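Local atomic coordinates of DnaJ homolog dnj-2 (Caenorhabditis elegans, PDB entry 2QSA), a protein that probably acts as a membrane-bound Hsp40-type co-chaperone of the DNAJC25 family, whose J domain would stimulate the ATPase of an Hsp70 partner. Residues T79-D82 and Y83-D86. Sequence-based numbering, arbitrary orientation.
Sequences TNYD and YYLD
Thr79 O accepts a hydrogen bond from Tyr83 N at 3.1 Å, the first of four successive i to i+4 bonds; at this exposed position the hydroxyl OG1 bonds back to Asp75 O. Asn80 O takes Tyr84 N at 2.9 Å, while its short polar side chain suits a partly exposed place beside Gln97 and Leu101 of helix 91-101. Tyr81 O takes Leu85 N at 2.8 Å. With CG anti to the backbone N (chi1 -169°), the Tyr81 ring is approached from one side by two residues: branched, apolar Leu85 lays CG over the face, 4.2 Å from the centroid (CH-pi), with CD1 3.8 Å from Tyr81 CE2, and Tyr84 CD2 meets Tyr81 CE1 obliquely at 3.6 Å, the ring planes at 39°. This is helix 75-86, the last helix of the canonical J domain, where buried tyrosines can fill the core with carbon and still satisfy a hydroxyl: Tyr81 OH bonds the backbone N of Cys17, disulfide-bonded to Cys12, and Tyr84 OH bonds Ala7 N. Asp82 O receives Asp86 N at 3.0 Å, a more bent bond (N-H...O 147°). Both aspartates suit a polar flank: Asp82 OD1 hydrogen-bonds Tyr18 OH and OD2 salt-bridges Lys78, while Asp86 OD1 salt-bridges Arg25.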
ATOM      1  N   THR A  79       1.800  -2.043  11.976  1.00 16.07           N
ATOM      2  CA  THR A  79       1.272  -1.549  13.263  1.00 17.48           C
ATOM      3  C   THR A  79       1.065  -0.018  13.159  1.00 17.95           C
ATOM      4  O   THR A  79       0.009   0.512  13.529  1.00 18.91           O
ATOM      5  CB  THR A  79       2.258  -1.920  14.396  1.00 17.67           C
ATOM      6  OG1 THR A  79       2.270  -3.346  14.545  1.00 20.08           O
ATOM      7  CG2 THR A  79       1.832  -1.247  15.709  1.00 18.65           C
ATOM      8  N   ASN A  80       2.050   0.677  12.575  1.00 17.31           N
ATOM      9  CA  ASN A  80       1.930   2.130  12.337  1.00 17.05           C
ATOM     10  C   ASN A  80       0.750   2.454  11.412  1.00 17.09           C
ATOM     11  O   ASN A  80      -0.030   3.394  11.657  1.00 16.88           O
ATOM     12  CB  ASN A  80       3.217   2.674  11.704  1.00 18.72           C
ATOM     13  CG  ASN A  80       4.387   2.729  12.715  1.00 20.34           C
ATOM     14  OD1 ASN A  80       4.174   2.583  13.902  1.00 21.57           O
ATOM     15  ND2 ASN A  80       5.599   2.942  12.232  1.00 20.29           N
ATOM     16  N   TYR A  81       0.622   1.660  10.355  1.00 16.12           N
ATOM     17  CA  TYR A  81      -0.453   1.872   9.376  1.00 15.55           C
ATOM     18  C   TYR A  81      -1.843   1.721   9.992  1.00 16.44           C
ATOM     19  O   TYR A  81      -2.728   2.609   9.836  1.00 15.33           O
ATOM     20  CB  TYR A  81      -0.313   0.873   8.215  1.00 16.33           C
ATOM     21  CG  TYR A  81      -1.254   1.268   7.067  1.00 15.14           C
ATOM     22  CD1 TYR A  81      -1.158   2.546   6.463  1.00 14.51           C
ATOM     23  CD2 TYR A  81      -2.254   0.385   6.600  1.00 16.77           C
ATOM     24  CE1 TYR A  81      -2.010   2.946   5.444  1.00 15.04           C
ATOM     25  CE2 TYR A  81      -3.127   0.766   5.586  1.00 15.42           C
ATOM     26  CZ  TYR A  81      -3.011   2.035   4.989  1.00 16.40           C
ATOM     27  OH  TYR A  81      -3.824   2.416   3.975  1.00 16.99           O
ATOM     28  N   ASP A  82      -2.012   0.630  10.740  1.00 16.42           N
ATOM     29  CA  ASP A  82      -3.276   0.398  11.424  1.00 17.17           C
ATOM     30  C   ASP A  82      -3.621   1.528  12.418  1.00 18.51           C
ATOM     31  O   ASP A  82      -4.783   1.951  12.528  1.00 18.26           O
ATOM     32  CB  ASP A  82      -3.221  -0.963  12.118  1.00 18.31           C
ATOM     33  CG  ASP A  82      -3.286  -2.121  11.135  1.00 17.43           C
ATOM     34  OD1 ASP A  82      -3.656  -1.930   9.950  1.00 18.88           O
ATOM     35  OD2 ASP A  82      -2.941  -3.262  11.551  1.00 18.26           O
ATOM     36  N   TYR A  83      -2.615   2.025  13.122  1.00 18.21           N
ATOM     37  CA  TYR A  83      -2.807   3.152  14.037  1.00 19.05           C
ATOM     38  C   TYR A  83      -3.278   4.414  13.271  1.00 18.92           C
ATOM     39  O   TYR A  83      -4.228   5.097  13.664  1.00 18.09           O
ATOM     40  CB  TYR A  83      -1.517   3.431  14.797  1.00 19.74           C
ATOM     41  CG  TYR A  83      -1.759   4.398  15.929  1.00 19.87           C
ATOM     42  CD1 TYR A  83      -2.003   3.931  17.212  1.00 23.65           C
ATOM     43  CD2 TYR A  83      -1.776   5.755  15.696  1.00 19.31           C
ATOM     44  CE1 TYR A  83      -2.230   4.817  18.247  1.00 23.47           C
ATOM     45  CE2 TYR A  83      -1.988   6.667  16.718  1.00 22.45           C
ATOM     46  CZ  TYR A  83      -2.236   6.182  17.995  1.00 23.52           C
ATOM     47  OH  TYR A  83      -2.453   7.072  19.027  1.00 24.43           O
ATOM     48  N   TYR A  84      -2.606   4.694  12.165  1.00 17.04           N
ATOM     49  CA  TYR A  84      -3.019   5.783  11.255  1.00 16.57           C
ATOM     50  C   TYR A  84      -4.459   5.656  10.749  1.00 15.99           C
ATOM     51  O   TYR A  84      -5.213   6.632  10.760  1.00 16.63           O
ATOM     52  CB  TYR A  84      -2.046   5.728  10.083  1.00 17.13           C
ATOM     53  CG  TYR A  84      -2.410   6.492   8.833  1.00 16.89           C
ATOM     54  CD1 TYR A  84      -2.363   7.903   8.818  1.00 18.30           C
ATOM     55  CD2 TYR A  84      -2.673   5.807   7.610  1.00 15.91           C
ATOM     56  CE1 TYR A  84      -2.631   8.627   7.628  1.00 17.36           C
ATOM     57  CE2 TYR A  84      -2.949   6.524   6.421  1.00 14.03           C
ATOM     58  CZ  TYR A  84      -2.897   7.908   6.416  1.00 15.51           C
ATOM     59  OH  TYR A  84      -3.124   8.577   5.245  1.00 16.47           O
ATOM     60  N   LEU A  85      -4.836   4.452  10.309  1.00 16.46           N
ATOM     61  CA  LEU A  85      -6.222   4.223   9.881  1.00 16.17           C
ATOM     62  C   LEU A  85      -7.201   4.537  11.041  1.00 16.80           C
ATOM     63  O   LEU A  85      -8.256   5.144  10.837  1.00 17.93           O
ATOM     64  CB  LEU A  85      -6.439   2.784   9.420  1.00 17.24           C
ATOM     65  CG  LEU A  85      -5.734   2.381   8.117  1.00 15.60           C
ATOM     66  CD1 LEU A  85      -6.113   0.904   7.855  1.00 17.60           C
ATOM     67  CD2 LEU A  85      -6.168   3.282   6.898  1.00 15.49           C
ATOM     68  N   ASP A  86      -6.822   4.102  12.229  1.00 17.28           N
ATOM     69  CA  ASP A  86      -7.680   4.199  13.428  1.00 19.23           C
ATOM     70  C   ASP A  86      -7.685   5.589  14.063  1.00 19.98           C
ATOM     71  O   ASP A  86      -8.642   5.935  14.814  1.00 20.40           O
ATOM     72  CB  ASP A  86      -7.260   3.139  14.465  1.00 18.30           C
ATOM     73  CG  ASP A  86      -7.577   1.719  14.033  1.00 21.50           C
ATOM     74  OD1 ASP A  86      -8.333   1.521  13.037  1.00 23.06           O
ATOM     75  OD2 ASP A  86      -7.046   0.781  14.680  1.00 22.02           O
TER